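Local coordinates for Non-structural protein 2 (Human rotavirus C, PDB 2GU0), which probably takes part in replicating and packaging the viral genome, as an octameric protein with RNA-binding, NTPase and RNA triphosphatase activities, at residues A181-D193 against F213-L227. Numbering follows the deposited sequence.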
loop_
_atom_site.group_PDB
_atom_site.type_symbol
_atom_site.label_atom_id
_atom_site.label_comp_id
_atom_site.label_asym_id
_atom_site.label_seq_id
_atom_site.Cartn_x
_atom_site.Cartn_y
_atom_site.Cartn_z
ATOM N N ALA A 181 -18.093 4.692 -29.683
ATOM C CA ALA A 181 -19.502 4.722 -30.061
ATOM C C ALA A 181 -20.436 4.761 -28.836
ATOM O O ALA A 181 -20.250 4.018 -27.869
ATOM C CB ALA A 181 -19.830 3.514 -30.934
ATOM N N ASP A 182 -21.432 5.644 -28.898
ATOM C CA ASP A 182 -22.423 5.840 -27.842
ATOM C C ASP A 182 -23.686 5.113 -28.313
ATOM O O ASP A 182 -24.466 5.652 -29.097
ATOM C CB ASP A 182 -22.682 7.350 -27.695
ATOM C CG ASP A 182 -23.530 7.705 -26.479
ATOM O OD1 ASP A 182 -24.722 7.338 -26.423
ATOM O OD2 ASP A 182 -22.999 8.372 -25.571
ATOM N N GLU A 183 -23.891 3.888 -27.850
ATOM C CA GLU A 183 -25.059 3.136 -28.281
ATOM C C GLU A 183 -25.784 2.412 -27.158
ATOM O O GLU A 183 -25.250 2.243 -26.072
ATOM C CB GLU A 183 -24.648 2.087 -29.313
ATOM C CG GLU A 183 -23.756 2.590 -30.420
ATOM C CD GLU A 183 -23.319 1.474 -31.346
ATOM O OE1 GLU A 183 -22.594 0.583 -30.877
ATOM O OE2 GLU A 183 -23.698 1.473 -32.535
ATOM N N TYR A 184 -27.011 1.992 -27.446
ATOM C CA TYR A 184 -27.831 1.215 -26.525
ATOM C C TYR A 184 -28.496 0.159 -27.392
ATOM O O TYR A 184 -28.524 0.288 -28.619
ATOM C CB TYR A 184 -28.918 2.061 -25.864
ATOM C CG TYR A 184 -28.395 3.199 -25.038
ATOM C CD1 TYR A 184 -27.925 4.356 -25.649
ATOM C CD2 TYR A 184 -28.379 3.132 -23.647
ATOM C CE1 TYR A 184 -27.456 5.426 -24.900
ATOM C CE2 TYR A 184 -27.914 4.194 -22.888
ATOM C CZ TYR A 184 -27.454 5.338 -23.526
ATOM O OH TYR A 184 -26.994 6.414 -22.817
ATOM N N LYS A 185 -29.030 -0.885 -26.772
ATOM C CA LYS A 185 -29.693 -1.928 -27.541
ATOM C C LYS A 185 -31.081 -2.266 -26.997
ATOM O O LYS A 185 -31.267 -2.448 -25.792
ATOM C CB LYS A 185 -28.833 -3.192 -27.582
ATOM C CG LYS A 185 -29.378 -4.256 -28.527
ATOM C CD LYS A 185 -28.543 -5.535 -28.549
ATOM C CE LYS A 185 -27.209 -5.339 -29.235
ATOM N NZ LYS A 185 -26.481 -6.627 -29.360
ATOM N N ILE A 186 -32.052 -2.341 -27.904
ATOM C CA ILE A 186 -33.432 -2.676 -27.569
ATOM C C ILE A 186 -33.669 -4.122 -27.977
ATOM O O ILE A 186 -33.432 -4.486 -29.118
ATOM C CB ILE A 186 -34.403 -1.824 -28.379
ATOM C CG1 ILE A 186 -34.072 -0.346 -28.216
ATOM C CG2 ILE A 186 -35.817 -2.105 -27.949
ATOM C CD1 ILE A 186 -34.896 0.529 -29.129
ATOM N N THR A 187 -34.134 -4.956 -27.064
ATOM C CA THR A 187 -34.393 -6.350 -27.415
ATOM C C THR A 187 -35.729 -6.725 -26.824
ATOM O O THR A 187 -36.054 -6.263 -25.745
ATOM C CB THR A 187 -33.314 -7.306 -26.836
ATOM O OG1 THR A 187 -33.341 -7.255 -25.407
ATOM C CG2 THR A 187 -31.941 -6.907 -27.306
ATOM N N ILE A 188 -36.515 -7.538 -27.524
ATOM C CA ILE A 188 -37.815 -7.964 -26.990
ATOM C C ILE A 188 -37.585 -9.076 -25.970
ATOM O O ILE A 188 -36.647 -9.869 -26.102
ATOM C CB ILE A 188 -38.759 -8.487 -28.098
ATOM C CG1 ILE A 188 -38.042 -9.546 -28.943
ATOM C CG2 ILE A 188 -39.256 -7.332 -28.945
ATOM C CD1 ILE A 188 -38.807 -9.980 -30.178
ATOM N N ASN A 189 -38.432 -9.146 -24.954
ATOM C CA ASN A 189 -38.254 -10.168 -23.936
ATOM C C ASN A 189 -38.812 -11.517 -24.362
ATOM O O ASN A 189 -38.455 -12.547 -23.796
ATOM C CB ASN A 189 -38.903 -9.722 -22.623
ATOM C CG ASN A 189 -38.478 -8.319 -22.209
ATOM O OD1 ASN A 189 -37.314 -7.961 -22.322
ATOM N ND2 ASN A 189 -39.427 -7.525 -21.722
ATOM N N THR A 190 -39.674 -11.496 -25.373
ATOM C CA THR A 190 -40.332 -12.693 -25.892
ATOM C C THR A 190 -40.732 -12.485 -27.346
ATOM O O THR A 190 -41.101 -11.378 -27.738
ATOM C CB THR A 190 -41.605 -12.984 -25.103
ATOM O OG1 THR A 190 -41.262 -13.500 -23.817
ATOM C CG2 THR A 190 -42.476 -13.969 -25.835
ATOM N N LYS A 191 -40.679 -13.550 -28.139
ATOM C CA LYS A 191 -41.044 -13.461 -29.548
ATOM C C LYS A 191 -42.551 -13.314 -29.733
ATOM O O LYS A 191 -43.067 -13.566 -30.824
ATOM C CB LYS A 191 -40.571 -14.704 -30.311
ATOM C CG LYS A 191 -39.061 -14.819 -30.523
ATOM C CD LYS A 191 -38.720 -16.121 -31.260
ATOM C CE LYS A 191 -37.242 -16.219 -31.609
ATOM N NZ LYS A 191 -36.937 -17.424 -32.432
ATOM N N THR A 192 -43.251 -12.906 -28.677
ATOM C CA THR A 192 -44.702 -12.737 -28.732
ATOM C C THR A 192 -45.119 -11.436 -29.425
ATOM O O THR A 192 -44.370 -10.455 -29.434
ATOM C CB THR A 192 -45.325 -12.768 -27.310
ATOM O OG1 THR A 192 -46.754 -12.800 -27.408
ATOM C CG2 THR A 192 -44.926 -11.533 -26.517
ATOM N N ASP A 193 -46.315 -11.436 -30.007
ATOM C CA ASP A 193 -46.837 -10.258 -30.700
ATOM C C ASP A 193 -46.949 -9.115 -29.711
ATOM O O ASP A 193 -47.537 -9.266 -28.641
ATOM C CB ASP A 193 -48.222 -10.544 -31.289
ATOM C CG ASP A 193 -48.289 -11.883 -31.998
ATOM O OD1 ASP A 193 -47.445 -12.122 -32.895
ATOM O OD2 ASP A 193 -49.187 -12.691 -31.656
ATOM N N PHE A 213 -30.977 9.978 -30.280
ATOM C CA PHE A 213 -30.845 8.711 -30.987
ATOM C C PHE A 213 -31.978 8.303 -31.907
ATOM O O PHE A 213 -33.071 8.851 -31.868
ATOM C CB PHE A 213 -30.639 7.583 -29.985
ATOM C CG PHE A 213 -29.545 7.835 -29.007
ATOM C CD1 PHE A 213 -29.703 8.769 -28.001
ATOM C CD2 PHE A 213 -28.370 7.107 -29.065
ATOM C CE1 PHE A 213 -28.718 8.969 -27.071
ATOM C CE2 PHE A 213 -27.374 7.308 -28.130
ATOM C CZ PHE A 213 -27.554 8.244 -27.128
ATOM N N ALA A 214 -31.689 7.307 -32.731
ATOM C CA ALA A 214 -32.652 6.752 -33.667
ATOM C C ALA A 214 -32.529 5.240 -33.548
ATOM O O ALA A 214 -31.438 4.690 -33.649
ATOM C CB ALA A 214 -32.333 7.197 -35.086
ATOM N N ALA A 215 -33.649 4.577 -33.311
ATOM C CA ALA A 215 -33.656 3.136 -33.174
ATOM C C ALA A 215 -33.717 2.523 -34.558
ATOM O O ALA A 215 -34.694 2.720 -35.288
ATOM C CB ALA A 215 -34.849 2.708 -32.362
ATOM N N ILE A 216 -32.667 1.787 -34.920
ATOM C CA ILE A 216 -32.596 1.144 -36.227
ATOM C C ILE A 216 -32.560 -0.378 -36.116
ATOM O O ILE A 216 -32.517 -0.934 -35.017
ATOM C CB ILE A 216 -31.341 1.595 -37.005
ATOM C CG1 ILE A 216 -30.085 1.171 -36.257
ATOM C CG2 ILE A 216 -31.348 3.101 -37.188
ATOM C CD1 ILE A 216 -28.797 1.595 -36.935
ATOM N N SER A 217 -32.596 -1.048 -37.262
ATOM C CA SER A 217 -32.522 -2.499 -37.299
ATOM C C SER A 217 -31.691 -2.939 -38.482
ATOM O O SER A 217 -31.869 -2.436 -39.590
ATOM C CB SER A 217 -33.898 -3.131 -37.424
ATOM O OG SER A 217 -33.765 -4.523 -37.671
ATOM N N HIS A 218 -30.779 -3.875 -38.237
ATOM C CA HIS A 218 -29.925 -4.401 -39.286
ATOM C C HIS A 218 -30.629 -5.597 -39.929
ATOM O O HIS A 218 -29.997 -6.417 -40.585
ATOM C CB HIS A 218 -28.579 -4.844 -38.713
ATOM C CG HIS A 218 -27.811 -3.749 -38.033
ATOM N ND1 HIS A 218 -27.503 -2.557 -38.653
ATOM C CD2 HIS A 218 -27.251 -3.687 -36.798
ATOM C CE1 HIS A 218 -26.785 -1.808 -37.831
ATOM N NE2 HIS A 218 -26.619 -2.469 -36.700
ATOM N N GLY A 219 -31.940 -5.698 -39.732
ATOM C CA GLY A 219 -32.683 -6.798 -40.317
ATOM C C GLY A 219 -33.259 -7.806 -39.337
ATOM O O GLY A 219 -34.318 -8.378 -39.593
ATOM N N LYS A 220 -32.573 -8.035 -38.221
ATOM C CA LYS A 220 -33.043 -8.991 -37.223
ATOM C C LYS A 220 -34.145 -8.395 -36.348
ATOM O O LYS A 220 -34.646 -7.311 -36.632
ATOM C CB LYS A 220 -31.879 -9.419 -36.348
ATOM C CG LYS A 220 -30.629 -9.789 -37.123
ATOM C CD LYS A 220 -30.858 -11.000 -37.998
ATOM C CE LYS A 220 -29.532 -11.574 -38.466
ATOM N NZ LYS A 220 -28.736 -12.128 -37.335
ATOM N N ARG A 221 -34.532 -9.102 -35.290
ATOM C CA ARG A 221 -35.570 -8.588 -34.399
ATOM C C ARG A 221 -35.007 -8.020 -33.097
ATOM O O ARG A 221 -35.383 -8.445 -32.004
ATOM C CB ARG A 221 -36.604 -9.666 -34.080
ATOM C CG ARG A 221 -37.466 -10.073 -35.262
ATOM C CD ARG A 221 -38.432 -11.178 -34.863
ATOM N NE ARG A 221 -39.446 -10.691 -33.933
ATOM C CZ ARG A 221 -40.246 -11.474 -33.217
ATOM N NH1 ARG A 221 -40.157 -12.795 -33.313
ATOM N NH2 ARG A 221 -41.147 -10.928 -32.407
ATOM N N HIS A 222 -34.081 -7.080 -33.232
ATOM C CA HIS A 222 -33.481 -6.387 -32.102
ATOM C C HIS A 222 -33.036 -5.051 -32.683
ATOM O O HIS A 222 -32.825 -4.935 -33.889
ATOM C CB HIS A 222 -32.321 -7.192 -31.474
ATOM C CG HIS A 222 -31.027 -7.124 -32.223
ATOM N ND1 HIS A 222 -30.509 -8.201 -32.909
ATOM C CD2 HIS A 222 -30.116 -6.127 -32.345
ATOM C CE1 HIS A 222 -29.333 -7.873 -33.416
ATOM N NE2 HIS A 222 -29.069 -6.620 -33.088
ATOM N N TRP A 223 -32.907 -4.035 -31.844
ATOM C CA TRP A 223 -32.576 -2.709 -32.350
ATOM C C TRP A 223 -31.450 -1.965 -31.654
ATOM O O TRP A 223 -31.176 -2.164 -30.473
ATOM C CB TRP A 223 -33.849 -1.861 -32.330
ATOM C CG TRP A 223 -34.979 -2.550 -33.008
ATOM C CD1 TRP A 223 -35.320 -2.455 -34.318
ATOM C CD2 TRP A 223 -35.838 -3.541 -32.442
ATOM N NE1 TRP A 223 -36.334 -3.328 -34.611
ATOM C CE2 TRP A 223 -36.672 -4.010 -33.476
ATOM C CE3 TRP A 223 -35.978 -4.086 -31.160
ATOM C CZ2 TRP A 223 -37.638 -5.002 -33.274
ATOM C CZ3 TRP A 223 -36.939 -5.077 -30.953
ATOM C CH2 TRP A 223 -37.758 -5.526 -32.011
ATOM N N ARG A 224 -30.802 -1.088 -32.406
ATOM C CA ARG A 224 -29.710 -0.303 -31.864
ATOM C C ARG A 224 -30.034 1.197 -31.887
ATOM O O ARG A 224 -30.394 1.749 -32.921
ATOM C CB ARG A 224 -28.422 -0.593 -32.655
ATOM C CG ARG A 224 -27.154 -0.067 -31.988
ATOM C CD ARG A 224 -25.887 -0.627 -32.622
ATOM N NE ARG A 224 -25.737 -2.055 -32.363
ATOM C CZ ARG A 224 -24.697 -2.606 -31.735
ATOM N NH1 ARG A 224 -23.697 -1.849 -31.286
ATOM N NH2 ARG A 224 -24.651 -3.927 -31.570
ATOM N N LEU A 225 -29.939 1.836 -30.725
ATOM C CA LEU A 225 -30.170 3.271 -30.608
ATOM C C LEU A 225 -28.835 3.914 -30.964
ATOM O O LEU A 225 -27.854 3.734 -30.240
ATOM C CB LEU A 225 -30.559 3.649 -29.173
ATOM C CG LEU A 225 -31.980 3.266 -28.754
ATOM C CD1 LEU A 225 -32.160 3.481 -27.276
ATOM C CD2 LEU A 225 -32.979 4.097 -29.531
ATOM N N VAL A 226 -28.793 4.641 -32.078
ATOM C CA VAL A 226 -27.560 5.276 -32.518
ATOM C C VAL A 226 -27.707 6.783 -32.598
ATOM O O VAL A 226 -28.821 7.296 -32.678
ATOM C CB VAL A 226 -27.123 4.732 -33.891
ATOM C CG1 VAL A 226 -26.904 3.236 -33.794
ATOM C CG2 VAL A 226 -28.181 5.029 -34.948
ATOM N N LEU A 227 -26.586 7.495 -32.559
ATOM C CA LEU A 227 -26.618 8.952 -32.630
ATOM C C LEU A 227 -27.030 9.401 -34.023
ATOM O O LEU A 227 -26.613 8.800 -35.017
ATOM C CB LEU A 227 -25.241 9.545 -32.303
ATOM C CG LEU A 227 -24.883 10.023 -30.888
ATOM C CD1 LEU A 227 -26.032 9.780 -29.943
ATOM C CD2 LEU A 227 -23.623 9.320 -30.421
#
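I186 and W223 sit side by side as a hydrogen-bonded antiparallel pair, their side chains on one face of the sheet and crossing at about a right angle. I186 CG2 touches the indole at CE3 (3.8 Å), while I188 CG2 meets the ring edge near CZ3, branched aliphatics suiting the broad, buried tryptophan. Two short backbone bonds lock the pair: I186 N to W223 O (2.7 Å) and a nearly straight W223 N to I186 O (175°). On the same face I186 CD1 reaches A215 CB and L225 CG; the short alanine lets that methyl pack close. Farther along, Y184 forms an offset edge-to-face pair with F213, CE1 3.6 Å from F213 CZ.

Strand 182-188 pairs with strand 222-227, whose other neighbour is strand 213-216, within the antiparallel sheet of the HIT-like C-terminal domain. The opposite face bears K185 and R224, predicted to bind ATP, and H222, the predicted NTPase and RTPase active-site residue. R224 bends at chi3, bringing NH1 2.7 Å from E183 OE1 in a salt bridge; NH1 meets OE1 from above the carboxylate plane through a bent bond (134°). K185 NZ, 3.9 Å from R224 NH2, pairs with E147 and E153, probably offsetting the like charges.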